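Local coordinates for membrane protein (Acinetobacter baumannii AB307-0294, PDB 5DL5) that forms an outer-membrane beta-barrel channel of the OprD porin family and probably lets small molecules, including antibiotics, pass across the outer membrane, at residues S81-E86 against A103-A108; T50-Q55 against N92-K97; A54-V59 against R141-Y146. All blocks are in the same frame, centred on the assembly; numbering follows the deposited sequence.

Contact 1. Residues S81-E86 against A103-A108. With C8E ((hydroxyethyloxy)tri(ethyloxy)octane), chain C; C8E ((hydroxyethyloxy)tri(ethyloxy)octane), chain D; PO4 (phosphate ion), chain E.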
loop_
_atom_site.group_PDB
_atom_site.type_symbol
_atom_site.label_atom_id
_atom_site.label_comp_id
_atom_site.label_asym_id
_atom_site.label_seq_id
_atom_site.Cartn_x
_atom_site.Cartn_y
_atom_site.Cartn_z
ATOM N N SER A 81 -18.675 3.899 7.605
ATOM C CA SER A 81 -18.092 3.148 8.681
ATOM C C SER A 81 -18.567 3.607 10.035
ATOM O O SER A 81 -19.047 4.756 10.136
ATOM C CB SER A 81 -16.556 3.255 8.636
ATOM O OG SER A 81 -16.061 3.001 7.348
ATOM N N PHE A 82 -18.356 2.784 11.073
ATOM C CA PHE A 82 -18.585 3.313 12.447
ATOM C C PHE A 82 -17.522 2.728 13.353
ATOM O O PHE A 82 -17.061 1.633 13.134
ATOM C CB PHE A 82 -20.023 3.094 12.903
ATOM C CG PHE A 82 -20.491 1.664 12.818
ATOM C CD1 PHE A 82 -21.118 1.165 11.645
ATOM C CD2 PHE A 82 -20.329 0.810 13.897
ATOM C CE1 PHE A 82 -21.588 -0.181 11.593
ATOM C CE2 PHE A 82 -20.744 -0.503 13.822
ATOM C CZ PHE A 82 -21.418 -0.990 12.691
ATOM N N LYS A 83 -17.168 3.419 14.403
ATOM C CA LYS A 83 -16.246 2.827 15.345
ATOM C C LYS A 83 -17.026 1.779 16.201
ATOM O O LYS A 83 -18.288 1.867 16.304
ATOM C CB LYS A 83 -15.642 3.905 16.249
ATOM C CG LYS A 83 -16.606 4.523 17.247
ATOM C CD LYS A 83 -15.965 5.623 18.067
ATOM C CE LYS A 83 -16.951 5.934 19.131
ATOM N NZ LYS A 83 -16.306 6.965 19.940
ATOM N N ILE A 84 -16.256 0.804 16.771
ATOM C CA ILE A 84 -16.787 -0.149 17.728
ATOM C C ILE A 84 -16.115 0.119 19.058
ATOM O O ILE A 84 -14.950 -0.144 19.196
ATOM C CB ILE A 84 -16.594 -1.571 17.240
ATOM C CG1 ILE A 84 -17.454 -1.751 15.955
ATOM C CG2 ILE A 84 -17.048 -2.589 18.318
ATOM C CD1 ILE A 84 -17.080 -2.984 15.147
ATOM N N GLY A 85 -16.828 0.626 20.045
ATOM C CA GLY A 85 -16.209 0.960 21.320
ATOM C C GLY A 85 -15.865 2.422 21.280
ATOM O O GLY A 85 -15.985 3.146 20.255
ATOM N N GLU A 86 -15.448 2.909 22.416
ATOM C CA GLU A 86 -15.130 4.310 22.546
ATOM C C GLU A 86 -13.913 4.731 21.649
ATOM O O GLU A 86 -13.899 5.826 21.060
ATOM C CB GLU A 86 -14.794 4.651 24.009
ATOM C CG GLU A 86 -14.548 6.151 24.160
ATOM C CD GLU A 86 -14.328 6.605 25.602
ATOM O OE1 GLU A 86 -14.083 5.775 26.480
ATOM O OE2 GLU A 86 -14.430 7.831 25.795
ATOM N N ALA A 103 -12.176 9.768 18.855
ATOM C CA ALA A 103 -12.554 9.110 17.637
ATOM C C ALA A 103 -13.878 9.600 17.039
ATOM O O ALA A 103 -14.750 9.878 17.750
ATOM C CB ALA A 103 -12.555 7.647 17.865
ATOM N N TYR A 104 -14.009 9.733 15.724
ATOM C CA TYR A 104 -15.281 9.928 15.060
ATOM C C TYR A 104 -16.173 8.717 15.316
ATOM O O TYR A 104 -15.763 7.550 15.236
ATOM C CB TYR A 104 -15.146 10.064 13.556
ATOM C CG TYR A 104 -15.008 11.491 13.082
ATOM C CD1 TYR A 104 -13.891 12.245 13.431
ATOM C CD2 TYR A 104 -16.072 12.124 12.422
ATOM C CE1 TYR A 104 -13.764 13.529 12.979
ATOM C CE2 TYR A 104 -16.031 13.486 12.095
ATOM C CZ TYR A 104 -14.836 14.150 12.335
ATOM O OH TYR A 104 -14.718 15.441 12.001
ATOM N N ASP A 105 -17.419 8.987 15.560
ATOM C CA ASP A 105 -18.350 7.866 15.848
ATOM C C ASP A 105 -18.626 7.117 14.499
ATOM O O ASP A 105 -18.790 5.932 14.484
ATOM C CB ASP A 105 -19.686 8.398 16.315
ATOM C CG ASP A 105 -20.548 7.266 16.870
ATOM O OD1 ASP A 105 -20.021 6.439 17.674
ATOM O OD2 ASP A 105 -21.710 7.128 16.424
ATOM N N HIS A 106 -18.867 7.841 13.427
ATOM C CA HIS A 106 -19.252 7.263 12.140
ATOM C C HIS A 106 -18.766 8.245 11.049
ATOM O O HIS A 106 -18.543 9.416 11.336
ATOM C CB HIS A 106 -20.757 6.963 11.957
ATOM C CG HIS A 106 -21.677 8.125 12.296
ATOM N ND1 HIS A 106 -22.055 9.098 11.371
ATOM C CD2 HIS A 106 -22.222 8.504 13.463
ATOM C CE1 HIS A 106 -22.795 10.017 11.971
ATOM N NE2 HIS A 106 -22.970 9.643 13.222
ATOM N N TRP A 107 -18.474 7.728 9.871
ATOM C CA TRP A 107 -18.047 8.565 8.805
ATOM C C TRP A 107 -18.311 7.900 7.461
ATOM O O TRP A 107 -18.407 6.686 7.324
ATOM C CB TRP A 107 -16.489 8.842 8.902
ATOM C CG TRP A 107 -15.568 7.609 8.981
ATOM C CD1 TRP A 107 -14.762 7.130 8.006
ATOM C CD2 TRP A 107 -15.374 6.704 10.135
ATOM N NE1 TRP A 107 -14.069 5.958 8.453
ATOM C CE2 TRP A 107 -14.463 5.698 9.751
ATOM C CE3 TRP A 107 -15.861 6.689 11.436
ATOM C CZ2 TRP A 107 -14.062 4.689 10.639
ATOM C CZ3 TRP A 107 -15.475 5.697 12.293
ATOM C CH2 TRP A 107 -14.578 4.722 11.903
ATOM N N ALA A 108 -18.262 8.743 6.461
ATOM C CA ALA A 108 -18.561 8.412 5.102
ATOM C C ALA A 108 -17.625 9.198 4.174
ATOM O O ALA A 108 -17.328 10.389 4.415
ATOM C CB ALA A 108 -20.038 8.719 4.794
HETATM C C8 C8E C . -21.440 9.442 7.643
HETATM O O9 C8E C . -22.142 8.365 8.255
HETATM C C10 C8E C . -21.659 7.027 7.994
HETATM C C11 C8E C . -22.680 5.973 8.405
HETATM O O12 C8E C . -22.309 4.662 7.947
HETATM C C13 C8E C . -23.330 3.971 7.202
HETATM C C14 C8E C . -22.979 2.509 6.898
HETATM O O15 C8E C . -22.471 1.923 8.082
HETATM C C16 C8E C . -21.565 0.822 7.932
HETATM C C17 C8E C . -22.295 -0.368 7.379
HETATM O O18 C8E C . -21.604 -1.554 7.800
HETATM C C19 C8E C . -22.290 -2.177 8.897
HETATM C C20 C8E C . -22.905 -3.468 8.511
HETATM O O21 C8E C . -23.202 -4.083 9.761
HETATM C C1 C8E D . -24.757 5.245 11.184
HETATM C C2 C8E D . -23.926 4.415 12.138
HETATM C C3 C8E D . -24.278 2.913 12.375
HETATM C C4 C8E D . -24.668 2.161 11.134
HETATM C C5 C8E D . -25.243 0.763 11.245
HETATM C C6 C8E D . -26.071 0.507 9.989
HETATM C C7 C8E D . -25.835 -0.896 9.483
HETATM P P PO4 E . -19.412 12.244 15.219
HETATM O O1 PO4 E . -19.186 13.641 14.644
HETATM O O2 PO4 E . -20.660 12.177 16.121
HETATM O O3 PO4 E . -18.206 11.882 16.098
HETATM O O4 PO4 E . -19.603 11.244 14.070
HETATM O O HOH W 1 -16.163 4.981 5.827
HETATM O O HOH W 2 -20.139 3.866 16.545
HETATM O O HOH W 3 -12.963 8.544 21.280
#

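Contact 2. Residues T50-Q55 against N92-K97. With C8E ((hydroxyethyloxy)tri(ethyloxy)octane), chain B.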
loop_
_atom_site.group_PDB
_atom_site.type_symbol
_atom_site.label_atom_id
_atom_site.label_comp_id
_atom_site.label_asym_id
_atom_site.label_seq_id
_atom_site.Cartn_x
_atom_site.Cartn_y
_atom_site.Cartn_z
ATOM N N THR A 50 -2.007 2.130 21.222
ATOM C CA THR A 50 -3.108 2.444 20.361
ATOM C C THR A 50 -4.000 1.180 20.316
ATOM O O THR A 50 -3.542 0.017 20.463
ATOM C CB THR A 50 -2.695 2.937 18.998
ATOM O OG1 THR A 50 -1.825 1.964 18.419
ATOM C CG2 THR A 50 -2.060 4.430 19.021
ATOM N N SER A 51 -5.286 1.443 20.172
ATOM C CA SER A 51 -6.318 0.400 19.916
ATOM C C SER A 51 -7.454 0.995 19.108
ATOM O O SER A 51 -8.035 2.021 19.511
ATOM C CB SER A 51 -6.859 -0.142 21.238
ATOM O OG SER A 51 -8.004 -0.996 20.932
ATOM N N SER A 52 -7.749 0.385 17.964
ATOM C CA SER A 52 -8.693 0.869 17.015
ATOM C C SER A 52 -9.575 -0.291 16.606
ATOM O O SER A 52 -9.076 -1.301 16.098
ATOM C CB SER A 52 -8.035 1.520 15.768
ATOM O OG SER A 52 -7.183 2.614 16.182
ATOM N N VAL A 53 -10.909 -0.137 16.785
ATOM C CA VAL A 53 -11.869 -1.175 16.354
ATOM C C VAL A 53 -13.005 -0.485 15.613
ATOM O O VAL A 53 -13.514 0.580 16.100
ATOM C CB VAL A 53 -12.436 -2.034 17.499
ATOM C CG1 VAL A 53 -13.184 -3.239 16.928
ATOM C CG2 VAL A 53 -11.359 -2.498 18.485
ATOM N N ALA A 54 -13.393 -1.062 14.434
ATOM C CA ALA A 54 -14.329 -0.453 13.514
ATOM C C ALA A 54 -14.941 -1.418 12.469
ATOM O O ALA A 54 -14.451 -2.550 12.313
ATOM C CB ALA A 54 -13.671 0.761 12.843
ATOM N N GLN A 55 -16.110 -1.026 11.912
ATOM C CA GLN A 55 -16.828 -1.757 10.895
ATOM C C GLN A 55 -17.009 -0.846 9.703
ATOM O O GLN A 55 -17.405 0.325 9.891
ATOM C CB GLN A 55 -18.195 -2.176 11.408
ATOM C CG GLN A 55 -19.070 -2.851 10.357
ATOM C CD GLN A 55 -18.578 -4.209 9.960
ATOM O OE1 GLN A 55 -18.279 -5.012 10.855
ATOM N NE2 GLN A 55 -18.399 -4.467 8.638
ATOM N N ASN A 92 -3.075 4.824 13.842
ATOM C CA ASN A 92 -2.593 3.943 12.820
ATOM C C ASN A 92 -3.476 4.016 11.622
ATOM O O ASN A 92 -3.689 3.061 10.986
ATOM C CB ASN A 92 -2.410 2.513 13.349
ATOM C CG ASN A 92 -1.642 2.489 14.631
ATOM O OD1 ASN A 92 -0.422 2.976 14.767
ATOM N ND2 ASN A 92 -2.302 2.063 15.624
ATOM N N GLN A 93 -4.024 5.193 11.365
ATOM C CA GLN A 93 -4.856 5.434 10.222
ATOM C C GLN A 93 -6.101 4.557 10.079
ATOM O O GLN A 93 -6.571 4.369 8.969
ATOM C CB GLN A 93 -3.982 5.407 8.919
ATOM C CG GLN A 93 -2.950 6.467 8.939
ATOM C CD GLN A 93 -1.762 6.259 9.892
ATOM O OE1 GLN A 93 -1.125 5.155 10.032
ATOM N NE2 GLN A 93 -1.507 7.334 10.627
ATOM N N MET A 94 -6.666 4.123 11.215
ATOM C CA MET A 94 -7.868 3.272 11.279
ATOM C C MET A 94 -9.183 4.073 11.358
ATOM O O MET A 94 -10.165 3.713 10.685
ATOM C CB MET A 94 -7.779 2.387 12.504
ATOM C CG MET A 94 -6.763 1.275 12.409
ATOM S SD MET A 94 -7.273 -0.097 11.289
ATOM C CE MET A 94 -8.465 -0.987 12.286
ATOM N N ILE A 95 -9.166 5.192 12.089
ATOM C CA ILE A 95 -10.380 5.928 12.432
ATOM C C ILE A 95 -10.095 7.422 12.398
ATOM O O ILE A 95 -9.174 7.860 13.080
ATOM C CB ILE A 95 -10.918 5.507 13.853
ATOM C CG1 ILE A 95 -11.281 4.007 13.824
ATOM C CG2 ILE A 95 -12.145 6.281 14.177
ATOM C CD1 ILE A 95 -11.564 3.488 15.260
ATOM N N PRO A 96 -10.920 8.210 11.697
ATOM C CA PRO A 96 -10.769 9.663 11.800
ATOM C C PRO A 96 -10.891 10.163 13.234
ATOM O O PRO A 96 -11.725 9.624 13.983
ATOM C CB PRO A 96 -11.938 10.212 10.996
ATOM C CG PRO A 96 -12.350 9.086 10.074
ATOM C CD PRO A 96 -12.013 7.796 10.771
ATOM N N LYS A 97 -10.213 11.265 13.527
ATOM C CA LYS A 97 -10.124 11.837 14.856
ATOM C C LYS A 97 -10.531 13.306 14.799
ATOM O O LYS A 97 -10.360 13.978 13.759
ATOM C CB LYS A 97 -8.706 11.644 15.466
ATOM C CG LYS A 97 -8.498 10.211 15.948
ATOM C CD LYS A 97 -7.290 9.994 16.849
ATOM C CE LYS A 97 -6.103 9.612 16.025
ATOM N NZ LYS A 97 -5.010 9.193 16.893
HETATM C C6 C8E B . -2.562 10.363 13.483
HETATM C C7 C8E B . -2.787 8.953 14.099
HETATM C C8 C8E B . -1.725 8.471 15.115
HETATM O O9 C8E B . -1.446 7.024 15.087
HETATM C C10 C8E B . -0.056 6.863 14.823
HETATM C C11 C8E B . 0.196 6.896 13.305
HETATM O O12 C8E B . 1.418 6.278 12.965
HETATM C C13 C8E B . 1.552 4.880 13.254
HETATM C C14 C8E B . 1.198 4.049 12.049
HETATM O O15 C8E B . 2.170 3.065 11.706
HETATM C C16 C8E B . 3.527 3.473 11.481
HETATM C C17 C8E B . 4.036 2.515 10.405
HETATM O O18 C8E B . 3.273 1.282 10.573
HETATM C C19 C8E B . 2.937 0.607 9.353
HETATM C C20 C8E B . 2.281 -0.719 9.698
HETATM O O21 C8E B . 2.108 -1.690 8.626
HETATM O O HOH W 4 -4.846 1.312 16.339
#

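Contact 3. Residues A54-V59 against R141-Y146. With C8E ((hydroxyethyloxy)tri(ethyloxy)octane), chain C; C8E ((hydroxyethyloxy)tri(ethyloxy)octane), chain B.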
loop_
_atom_site.group_PDB
_atom_site.type_symbol
_atom_site.label_atom_id
_atom_site.label_comp_id
_atom_site.label_asym_id
_atom_site.label_seq_id
_atom_site.Cartn_x
_atom_site.Cartn_y
_atom_site.Cartn_z
ATOM N N ALA A 54 -13.393 -1.062 14.434
ATOM C CA ALA A 54 -14.329 -0.453 13.514
ATOM C C ALA A 54 -14.941 -1.418 12.469
ATOM O O ALA A 54 -14.451 -2.550 12.313
ATOM C CB ALA A 54 -13.671 0.761 12.843
ATOM N N GLN A 55 -16.110 -1.026 11.912
ATOM C CA GLN A 55 -16.828 -1.757 10.895
ATOM C C GLN A 55 -17.009 -0.846 9.703
ATOM O O GLN A 55 -17.405 0.325 9.891
ATOM C CB GLN A 55 -18.195 -2.176 11.408
ATOM C CG GLN A 55 -19.070 -2.851 10.357
ATOM C CD GLN A 55 -18.578 -4.209 9.960
ATOM O OE1 GLN A 55 -18.279 -5.012 10.855
ATOM N NE2 GLN A 55 -18.399 -4.467 8.638
ATOM N N SER A 56 -16.746 -1.361 8.501
ATOM C CA SER A 56 -16.880 -0.565 7.274
ATOM C C SER A 56 -17.697 -1.308 6.313
ATOM O O SER A 56 -17.739 -2.544 6.326
ATOM C CB SER A 56 -15.499 -0.389 6.590
ATOM O OG SER A 56 -14.873 0.538 7.440
ATOM N N ALA A 57 -18.274 -0.539 5.400
ATOM C CA ALA A 57 -18.896 -1.102 4.185
ATOM C C ALA A 57 -18.302 -0.315 3.015
ATOM O O ALA A 57 -18.460 0.894 2.942
ATOM C CB ALA A 57 -20.411 -0.981 4.179
ATOM N N ILE A 58 -17.674 -1.024 2.088
ATOM C CA ILE A 58 -16.884 -0.334 1.034
ATOM C C ILE A 58 -17.556 -0.692 -0.265
ATOM O O ILE A 58 -17.671 -1.866 -0.585
ATOM C CB ILE A 58 -15.450 -0.826 1.013
ATOM C CG1 ILE A 58 -14.780 -0.534 2.422
ATOM C CG2 ILE A 58 -14.734 -0.161 -0.197
ATOM C CD1 ILE A 58 -13.714 -1.534 2.805
ATOM N N VAL A 59 -18.020 0.309 -0.999
ATOM C CA VAL A 59 -18.754 0.051 -2.180
ATOM C C VAL A 59 -17.918 0.319 -3.415
ATOM O O VAL A 59 -17.206 1.351 -3.452
ATOM C CB VAL A 59 -20.008 0.933 -2.202
ATOM C CG1 VAL A 59 -20.792 0.631 -3.442
ATOM C CG2 VAL A 59 -20.885 0.532 -1.041
ATOM N N ARG A 141 -6.052 -0.857 5.894
ATOM C CA ARG A 141 -6.749 -0.359 7.130
ATOM C C ARG A 141 -8.231 -0.584 6.968
ATOM O O ARG A 141 -8.613 -1.669 6.457
ATOM C CB ARG A 141 -6.366 1.102 7.554
ATOM C CG ARG A 141 -4.877 1.257 7.837
ATOM C CD ARG A 141 -4.371 0.482 9.035
ATOM N NE ARG A 141 -2.963 0.811 9.272
ATOM C CZ ARG A 141 -1.933 0.246 8.649
ATOM N NH1 ARG A 141 -2.129 -0.700 7.739
ATOM N NH2 ARG A 141 -0.684 0.665 8.902
ATOM N N MET A 142 -9.093 0.354 7.356
ATOM C CA MET A 142 -10.550 0.052 7.256
ATOM C C MET A 142 -11.133 0.248 5.860
ATOM O O MET A 142 -11.986 -0.550 5.392
ATOM C CB MET A 142 -11.348 0.825 8.238
ATOM C CG MET A 142 -11.113 0.486 9.681
ATOM S SD MET A 142 -11.414 -1.212 10.178
ATOM C CE MET A 142 -13.085 -1.471 9.544
ATOM N N VAL A 143 -10.690 1.316 5.243
ATOM C CA VAL A 143 -11.254 1.784 3.993
ATOM C C VAL A 143 -10.113 2.275 3.057
ATOM O O VAL A 143 -9.090 2.701 3.510
ATOM C CB VAL A 143 -12.307 2.918 4.206
ATOM C CG1 VAL A 143 -13.511 2.367 4.937
ATOM C CG2 VAL A 143 -11.763 4.089 5.027
ATOM N N PRO A 144 -10.395 2.337 1.747
ATOM C CA PRO A 144 -9.323 2.729 0.785
ATOM C C PRO A 144 -9.083 4.175 0.738
ATOM O O PRO A 144 -9.931 5.020 1.010
ATOM C CB PRO A 144 -9.773 2.123 -0.561
ATOM C CG PRO A 144 -11.239 1.705 -0.360
ATOM C CD PRO A 144 -11.597 1.785 1.094
ATOM N N GLU A 145 -7.855 4.481 0.468
ATOM C CA GLU A 145 -7.442 5.817 0.147
ATOM C C GLU A 145 -7.901 6.191 -1.269
ATOM O O GLU A 145 -7.855 5.328 -2.168
ATOM C CB GLU A 145 -5.902 5.887 0.284
ATOM C CG GLU A 145 -5.268 7.213 -0.137
ATOM C CD GLU A 145 -3.753 7.210 -0.017
ATOM O OE1 GLU A 145 -3.177 6.110 0.229
ATOM O OE2 GLU A 145 -3.215 8.359 0.005
ATOM N N TYR A 146 -8.431 7.417 -1.430
ATOM C CA TYR A 146 -8.951 7.874 -2.729
ATOM C C TYR A 146 -8.166 8.959 -3.315
ATOM O O TYR A 146 -7.809 9.921 -2.645
ATOM C CB TYR A 146 -10.467 8.355 -2.688
ATOM C CG TYR A 146 -11.447 7.254 -2.216
ATOM C CD1 TYR A 146 -11.541 6.079 -2.883
ATOM C CD2 TYR A 146 -12.230 7.380 -1.061
ATOM C CE1 TYR A 146 -12.383 5.074 -2.497
ATOM C CE2 TYR A 146 -13.139 6.371 -0.655
ATOM C CZ TYR A 146 -13.169 5.205 -1.364
ATOM O OH TYR A 146 -14.003 4.121 -1.110
HETATM C C8 C8E C . -21.440 9.442 7.643
HETATM O O9 C8E C . -22.142 8.365 8.255
HETATM C C10 C8E C . -21.659 7.027 7.994
HETATM C C11 C8E C . -22.680 5.973 8.405
HETATM O O12 C8E C . -22.309 4.662 7.947
HETATM C C13 C8E C . -23.330 3.971 7.202
HETATM C C14 C8E C . -22.979 2.509 6.898
HETATM O O15 C8E C . -22.471 1.923 8.082
HETATM C C16 C8E C . -21.565 0.822 7.932
HETATM C C17 C8E C . -22.295 -0.368 7.379
HETATM O O18 C8E C . -21.604 -1.554 7.800
HETATM C C19 C8E C . -22.290 -2.177 8.897
HETATM C C20 C8E C . -22.905 -3.468 8.511
HETATM O O21 C8E C . -23.202 -4.083 9.761
HETATM C C6 C8E B . -2.562 10.363 13.483
HETATM C C7 C8E B . -2.787 8.953 14.099
HETATM C C8 C8E B . -1.725 8.471 15.115
HETATM O O9 C8E B . -1.446 7.024 15.087
HETATM C C10 C8E B . -0.056 6.863 14.823
HETATM C C11 C8E B . 0.196 6.896 13.305
HETATM O O12 C8E B . 1.418 6.278 12.965
HETATM C C13 C8E B . 1.552 4.880 13.254
HETATM C C14 C8E B . 1.198 4.049 12.049
HETATM O O15 C8E B . 2.170 3.065 11.706
HETATM C C16 C8E B . 3.527 3.473 11.481
HETATM C C17 C8E B . 4.036 2.515 10.405
HETATM O O18 C8E B . 3.273 1.282 10.573
HETATM C C19 C8E B . 2.937 0.607 9.353
HETATM C C20 C8E B . 2.281 -0.719 9.698
HETATM O O21 C8E B . 2.108 -1.690 8.626
HETATM O O HOH W 5 -14.598 2.130 -2.700
#

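Contact 1. Residues S81-E86 against A103-A108
S81 and W107 face each other as a hydrogen-bonded antiparallel pair where strands 70-83 and 106-118 of the porin barrel run side by side, two wall strands that satisfy each other's polar groups. S81 N gives its proton to W107 O at 2.8 Å, and W107 N returns a bond to S81 O. One residue pair further on, F82 and H106 form a non-hydrogen-bonded pair, after which K83 N donates to D105 O.

The side chains settle the rest. S81 CB lies over one face of the W107 indole, 3.8 Å from the centroid of its six-membered ring, a CH-pi contact. The indole is brought there by a first torsion of 54°, which sets CG between its own backbone N and carbonyl carbon. S81 OG turns to S56 of the adjoining strand. K83, extended beyond CG, passes Y104 O with its CD at 3.4 Å and ends with NZ bonded to E86 O at 2.9 Å; D105 OD1 stays 4.4 Å from NZ, too far for a salt bridge. One water approaches both K83 O and D105 OD1, and another links E86 O to A103 N.

On the side of F82 and H106, detergent takes part: H106 ND1 donates to an ether oxygen, O9, at 3.2 Å. A phosphate, probably from the crystallisation liquor and also held by H98, accepts from D105 N. Backbone bonds thus hold the strand pair itself, while at its loop end K83 and waters meet the polar groups of E86, A103 and D105.

Contact 2. Residues T50-Q55 against N92-K97
T50 and N92 meet at one end of a contact in which a loop folded inward from the wall of an OprD-type beta-barrel lies against strand 50-62. The loop joins strands 70-83 and 106-118, and its residues 92-97 have no regular structure. Instead of pairing with the strand's backbone they run beside it, the end-to-end direction from N92 to I95 lying about 39° from that of T50 to A54. T50, S52 and A54 direct their side chains at the loop, so alternate residues of the strand face it.

The close-packed part is at S52 and A54. S52 CB sits 3.4 Å from M94 CB, tighter than carbons normally approach, and M94 CG follows along the same methylene. The methionine is bent at both chi2 and chi3, which curls its end back so that CE comes to 3.9 Å from S52 O. I95 then covers the next step: its CG1 is 4.1 Å from A54 CB, and CD1 rests 3.6 Å from V53 O. Beyond it, I95 and P96 lean on W107, tying the loop to strand 106-118.

Toward T50 the fit becomes polar and wetter. A water accepts from N92 ND2 and hydrogen-bonds S52 OG, which also takes a bond from the backbone N of G91. A detergent molecule lies beside N92, Q93 and K97, its O9 accepting from N92 N at 3.0 Å. N92 ND2 is shared by the water and T50: it donates to T50 OG1 at 2.8 Å with an N-H...O angle of 158°, and OG1 lies only 6° out of the amide plane.

Contact 3. Residues A54-V59 against R141-Y146
M142 reaches across to A54 and S56 with a side chain that can be followed atom by atom. Its CB lies 3.6 Å from S56 OG. CG, set anti to the carbonyl carbon (chi1 -66°), approaches A54 CB, and the sulfur, SD, comes to 3.9 Å from A54 O and 4.0 Å from A54 CB. Bends at chi2 and chi3 then fold the terminal CE back against the strand, where it touches A54 O at 3.3 Å and S56 OG at 3.4 Å. A54 and G37 share a backbone hydrogen bond, and S56 OG is hydrogen-bonded to S81 OG.

This is a barrel wall lined from within: residues 141-146 belong to a segment inside the barrel that probably helps to narrow the channel, as inward-folded loops do in porins, and no direct hydrogen bond joins them to residues 54-59.

Further along, I58 takes over. Its CD1 presses on M142 O, its CG1 lies 4.0 Å from V143 CG1, and its CG2 abuts the proline ring at P144 CD, 3.9 Å away. At the end of the contact, one water donates to both V59 O and Y146 OH, the latter at 2.6 Å, while D79 holds the same hydroxyl.

In the fold
Contacts 2 and 3 are the buried ones: both set an irregular segment against the inner face of strand 50-62, share A54 and Q55, and are joined where N92 O receives R141 NE and M94 packs on M142. Contact 1 lies further from the centre of the chain and is partly exposed, pairing two neighbouring wall strands. Chemistry follows place: backbone hydrogen bonds in the wall; one side-chain hydrogen bond from the N92 amide, a water bridge and apolar packing in contact 2; no direct hydrogen bond but a water bridge in contact 3. S81 OG to S56 OG and F82 N to Q55 O connect contact 1 to contact 3, and I84 N to V53 O connects it to contact 2.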